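Local coordinates for NDP-rhamnosyltransferase (Saccharopolyspora spinosa, PDB 3TSA), which belongs to the GT-B glycosyltransferases, enzymes built from two Rossmann-like domains, at residues Val19-Glu31 / Pro374-Thr386. Numbering follows the deposited sequence.
Sequences VPLCWALQASGHE and PHPAALVRTLENT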
loop_
_atom_site.group_PDB
_atom_site.type_symbol
_atom_site.label_atom_id
_atom_site.label_comp_id
_atom_site.label_asym_id
_atom_site.label_seq_id
_atom_site.Cartn_x
_atom_site.Cartn_y
_atom_site.Cartn_z
ATOM N N VAL A 19 7.530 0.017 4.903
ATOM C CA VAL A 19 6.407 0.075 3.913
ATOM C C VAL A 19 6.334 1.409 3.114
ATOM O O VAL A 19 6.245 1.364 1.859
ATOM C CB VAL A 19 5.072 -0.297 4.576
ATOM C CG1 VAL A 19 3.891 0.318 3.831
ATOM C CG2 VAL A 19 4.867 -1.800 4.764
ATOM N N PRO A 20 6.466 2.566 3.783
ATOM C CA PRO A 20 6.424 3.833 3.079
ATOM C C PRO A 20 7.551 3.913 2.011
ATOM O O PRO A 20 7.330 4.498 0.889
ATOM C CB PRO A 20 6.659 4.833 4.226
ATOM C CG PRO A 20 5.864 4.171 5.346
ATOM C CD PRO A 20 6.255 2.755 5.238
ATOM N N LEU A 21 8.751 3.396 2.352
ATOM C CA LEU A 21 9.837 3.378 1.361
ATOM C C LEU A 21 9.474 2.463 0.159
ATOM O O LEU A 21 9.775 2.789 -1.009
ATOM C CB LEU A 21 11.164 2.910 2.008
ATOM C CG LEU A 21 12.391 2.974 1.104
ATOM C CD1 LEU A 21 12.669 4.369 0.466
ATOM C CD2 LEU A 21 13.627 2.573 1.928
ATOM N N CYS A 22 8.868 1.316 0.445
ATOM C CA CYS A 22 8.447 0.390 -0.630
ATOM C C CYS A 22 7.459 1.139 -1.546
ATOM O O CYS A 22 7.544 0.979 -2.800
ATOM C CB CYS A 22 7.778 -0.855 -0.049
ATOM S SG CYS A 22 9.001 -1.958 0.682
ATOM N N TRP A 23 6.554 1.921 -0.943
ATOM C CA TRP A 23 5.505 2.612 -1.694
ATOM C C TRP A 23 6.178 3.740 -2.455
ATOM O O TRP A 23 5.795 3.973 -3.576
ATOM C CB TRP A 23 4.588 3.335 -0.787
ATOM C CG TRP A 23 3.564 2.553 -0.159
ATOM C CD1 TRP A 23 3.062 1.300 -0.570
ATOM C CD2 TRP A 23 2.821 2.962 0.994
ATOM N NE1 TRP A 23 2.073 0.938 0.327
ATOM C CE2 TRP A 23 1.889 1.943 1.270
ATOM C CE3 TRP A 23 2.837 4.135 1.827
ATOM C CZ2 TRP A 23 0.962 2.062 2.369
ATOM C CZ3 TRP A 23 2.027 4.182 2.926
ATOM C CH2 TRP A 23 1.099 3.145 3.197
ATOM N N ALA A 24 7.149 4.457 -1.831
ATOM C CA ALA A 24 7.926 5.502 -2.556
ATOM C C ALA A 24 8.562 4.931 -3.831
ATOM O O ALA A 24 8.547 5.598 -4.853
ATOM C CB ALA A 24 9.054 6.086 -1.669
ATOM N N LEU A 25 9.166 3.743 -3.717
ATOM C CA LEU A 25 9.810 3.036 -4.830
ATOM C C LEU A 25 8.775 2.777 -5.938
ATOM O O LEU A 25 9.018 3.149 -7.086
ATOM C CB LEU A 25 10.483 1.725 -4.333
ATOM C CG LEU A 25 11.788 2.056 -3.596
ATOM C CD1 LEU A 25 12.185 0.887 -2.721
ATOM C CD2 LEU A 25 12.920 2.363 -4.600
ATOM N N GLN A 26 7.611 2.193 -5.596
ATOM C CA GLN A 26 6.637 1.816 -6.623
ATOM C C GLN A 26 6.035 3.097 -7.196
ATOM O O GLN A 26 5.790 3.153 -8.404
ATOM C CB GLN A 26 5.571 0.933 -5.974
ATOM C CG GLN A 26 6.228 -0.423 -5.611
ATOM C CD GLN A 26 5.193 -1.526 -5.264
ATOM O OE1 GLN A 26 4.075 -1.249 -4.961
ATOM N NE2 GLN A 26 5.593 -2.757 -5.447
ATOM N N ALA A 27 5.860 4.153 -6.386
ATOM C CA ALA A 27 5.290 5.391 -6.896
ATOM C C ALA A 27 6.230 6.164 -7.879
ATOM O O ALA A 27 5.755 7.029 -8.630
ATOM C CB ALA A 27 4.928 6.318 -5.733
ATOM N N SER A 28 7.527 5.889 -7.800
ATOM C CA SER A 28 8.500 6.422 -8.704
ATOM C C SER A 28 8.884 5.482 -9.840
ATOM O O SER A 28 9.920 5.685 -10.458
ATOM C CB SER A 28 9.732 6.918 -7.967
ATOM O OG SER A 28 10.331 5.911 -7.254
ATOM N N GLY A 29 8.039 4.491 -10.100
ATOM C CA GLY A 29 8.186 3.594 -11.239
ATOM C C GLY A 29 9.072 2.364 -11.100
ATOM O O GLY A 29 9.349 1.681 -12.100
ATOM N N HIS A 30 9.600 2.087 -9.913
ATOM C CA HIS A 30 10.381 0.859 -9.703
ATOM C C HIS A 30 9.545 -0.334 -9.245
ATOM O O HIS A 30 8.378 -0.200 -8.849
ATOM C CB HIS A 30 11.492 1.129 -8.670
ATOM C CG HIS A 30 12.312 2.338 -9.002
ATOM N ND1 HIS A 30 13.208 2.355 -10.054
ATOM C CD2 HIS A 30 12.276 3.599 -8.519
ATOM C CE1 HIS A 30 13.748 3.559 -10.150
ATOM N NE2 HIS A 30 13.175 4.346 -9.248
ATOM N N GLU A 31 10.145 -1.518 -9.333
ATOM C CA GLU A 31 9.411 -2.725 -8.947
ATOM C C GLU A 31 9.952 -3.182 -7.600
ATOM O O GLU A 31 11.166 -3.030 -7.334
ATOM C CB GLU A 31 9.674 -3.806 -9.944
ATOM C CG GLU A 31 8.840 -3.668 -11.216
ATOM C CD GLU A 31 9.263 -4.709 -12.187
ATOM O OE1 GLU A 31 10.275 -4.479 -12.901
ATOM O OE2 GLU A 31 8.680 -5.833 -12.100
ATOM N N PRO A 374 15.106 13.651 5.154
ATOM C CA PRO A 374 14.392 13.614 3.875
ATOM C C PRO A 374 13.304 12.534 3.926
ATOM O O PRO A 374 13.505 11.468 4.531
ATOM C CB PRO A 374 15.437 13.154 2.905
ATOM C CG PRO A 374 16.805 13.498 3.505
ATOM C CD PRO A 374 16.546 13.287 5.001
ATOM N N HIS A 375 12.214 12.789 3.239
ATOM C CA HIS A 375 11.092 11.799 3.190
ATOM C C HIS A 375 11.497 10.583 2.325
ATOM O O HIS A 375 12.400 10.674 1.522
ATOM C CB HIS A 375 9.791 12.428 2.575
ATOM C CG HIS A 375 9.123 13.468 3.416
ATOM N ND1 HIS A 375 8.222 13.150 4.419
ATOM C CD2 HIS A 375 9.201 14.823 3.385
ATOM C CE1 HIS A 375 7.760 14.278 4.950
ATOM N NE2 HIS A 375 8.353 15.302 4.358
ATOM N N PRO A 376 10.816 9.408 2.493
ATOM C CA PRO A 376 11.134 8.235 1.682
ATOM C C PRO A 376 11.173 8.558 0.190
ATOM O O PRO A 376 11.977 7.981 -0.542
ATOM C CB PRO A 376 9.998 7.230 2.021
ATOM C CG PRO A 376 9.590 7.637 3.500
ATOM C CD PRO A 376 9.792 9.147 3.527
ATOM N N ALA A 377 10.281 9.430 -0.256
ATOM C CA ALA A 377 10.317 9.775 -1.695
ATOM C C ALA A 377 11.691 10.333 -2.141
ATOM O O ALA A 377 12.202 10.026 -3.237
ATOM C CB ALA A 377 9.233 10.780 -2.018
ATOM N N ALA A 378 12.277 11.173 -1.284
ATOM C CA ALA A 378 13.578 11.718 -1.537
ATOM C C ALA A 378 14.713 10.685 -1.525
ATOM O O ALA A 378 15.658 10.825 -2.254
ATOM C CB ALA A 378 13.840 12.914 -0.583
ATOM N N LEU A 379 14.583 9.593 -0.779
ATOM C CA LEU A 379 15.548 8.564 -0.773
ATOM C C LEU A 379 15.573 7.757 -2.034
ATOM O O LEU A 379 16.568 7.074 -2.255
ATOM C CB LEU A 379 15.388 7.565 0.428
ATOM C CG LEU A 379 16.155 7.949 1.712
ATOM C CD1 LEU A 379 17.628 7.818 1.526
ATOM C CD2 LEU A 379 15.756 9.361 2.207
ATOM N N VAL A 380 14.472 7.690 -2.805
ATOM C CA VAL A 380 14.510 6.869 -4.019
ATOM C C VAL A 380 15.738 7.159 -4.940
ATOM O O VAL A 380 16.401 6.230 -5.390
ATOM C CB VAL A 380 13.203 7.040 -4.821
ATOM C CG1 VAL A 380 13.282 6.218 -6.140
ATOM C CG2 VAL A 380 12.035 6.571 -3.931
ATOM N N ARG A 381 16.105 8.424 -5.112
ATOM C CA ARG A 381 17.344 8.817 -5.817
ATOM C C ARG A 381 18.630 8.212 -5.226
ATOM O O ARG A 381 19.502 7.689 -5.965
ATOM C CB ARG A 381 17.421 10.358 -5.880
ATOM C CG ARG A 381 18.755 10.918 -6.271
ATOM C CD ARG A 381 19.183 10.640 -7.723
ATOM N NE ARG A 381 18.456 11.442 -8.717
ATOM C CZ ARG A 381 18.412 12.778 -8.747
ATOM N NH1 ARG A 381 17.725 13.400 -9.707
ATOM N NH2 ARG A 381 19.034 13.495 -7.812
ATOM N N THR A 382 18.777 8.271 -3.912
ATOM C CA THR A 382 19.913 7.636 -3.299
ATOM C C THR A 382 19.978 6.161 -3.673
ATOM O O THR A 382 21.064 5.663 -3.987
ATOM C CB THR A 382 19.935 7.871 -1.769
ATOM O OG1 THR A 382 19.771 9.266 -1.591
ATOM C CG2 THR A 382 21.230 7.475 -1.174
ATOM N N LEU A 383 18.823 5.485 -3.693
ATOM C CA LEU A 383 18.815 4.056 -3.977
ATOM C C LEU A 383 19.187 3.833 -5.448
ATOM O O LEU A 383 19.893 2.883 -5.786
ATOM C CB LEU A 383 17.398 3.466 -3.686
ATOM C CG LEU A 383 16.971 3.518 -2.198
ATOM C CD1 LEU A 383 15.675 2.761 -1.858
ATOM C CD2 LEU A 383 17.995 2.918 -1.428
ATOM N N GLU A 384 18.667 4.706 -6.306
ATOM C CA GLU A 384 18.893 4.661 -7.789
ATOM C C GLU A 384 20.407 4.703 -8.014
ATOM O O GLU A 384 20.922 3.964 -8.870
ATOM C CB GLU A 384 18.154 5.824 -8.510
ATOM C CG GLU A 384 16.553 5.620 -8.597
ATOM C CD GLU A 384 15.812 6.823 -9.236
ATOM O OE1 GLU A 384 16.580 7.769 -9.541
ATOM O OE2 GLU A 384 14.521 6.849 -9.392
ATOM N N ASN A 385 21.109 5.530 -7.231
ATOM C CA ASN A 385 22.580 5.723 -7.423
ATOM C C ASN A 385 23.437 4.590 -6.898
ATOM O O ASN A 385 24.597 4.460 -7.316
ATOM C CB ASN A 385 23.065 7.040 -6.817
ATOM C CG ASN A 385 22.476 8.242 -7.495
ATOM O OD1 ASN A 385 21.900 8.151 -8.575
ATOM N ND2 ASN A 385 22.605 9.393 -6.853
ATOM N N THR A 386 22.840 3.769 -6.019
ATOM C CA THR A 386 23.462 2.615 -5.388
ATOM C C THR A 386 23.147 1.355 -6.213
ATOM O O THR A 386 24.054 0.525 -6.463
ATOM C CB THR A 386 22.874 2.465 -3.955
ATOM O OG1 THR A 386 23.023 3.692 -3.219
ATOM C CG2 THR A 386 23.426 1.282 -3.166
#
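The last helix of a GT-B glycosyltransferase crosses back from the C-terminal domain to pack on the N-terminal Rossmann-like domain, and here helix 376-385 lies against helix 19-27, which precedes strand 31-36 of the parallel sheet. The two axes come within 8.4 Å and cross at -67°. The backbones come nearest at Leu21-Pro376 and Ala24-Ala377: Pro376 sets its ring over the turn of Pro20, Leu21 and Ala24, its CB 4.0 Å from Ala24 CB. One turn on, Val380 wedges between Ala24, Leu25, Ser28 and His30. Its CG1 stands anti to the backbone N (chi1 177°) and is aimed at Ser28 OG and the His30 ring, while Val380 CG2 settles 3.8 Å from Ala24 CB.

On the side facing the sheet, leucines close the interface. Leu21 CD1 and Leu383 CD1 meet tip to tip at 4.1 Å; Leu25, which also rests on Val4 and Val32, crosses Leu383 at about a right angle, its CD2 3.9 Å from Leu383 CD1. Leu21 and Leu379 both reach on to Leu179 of strand 177-180, so the C-terminal helix touches the same sheet.

Helix 19-27 ends in a Schellman motif: Gly29, with its positive phi, is C-prime, and the His30 that follows points toward the other helix. The imidazole is held at both nitrogens: ND1 accepts from Met2 N and NE2 donates to Glu384, and the two bonds together fix the ring's rotation. That carboxylate, on an extended side chain, is turned 66° from the ring plane, yet OE2 itself lies at the ring edge, in plane: Glu384 OE2 takes the His30 NE2 proton on its anti lone pair, 2.8 Å away.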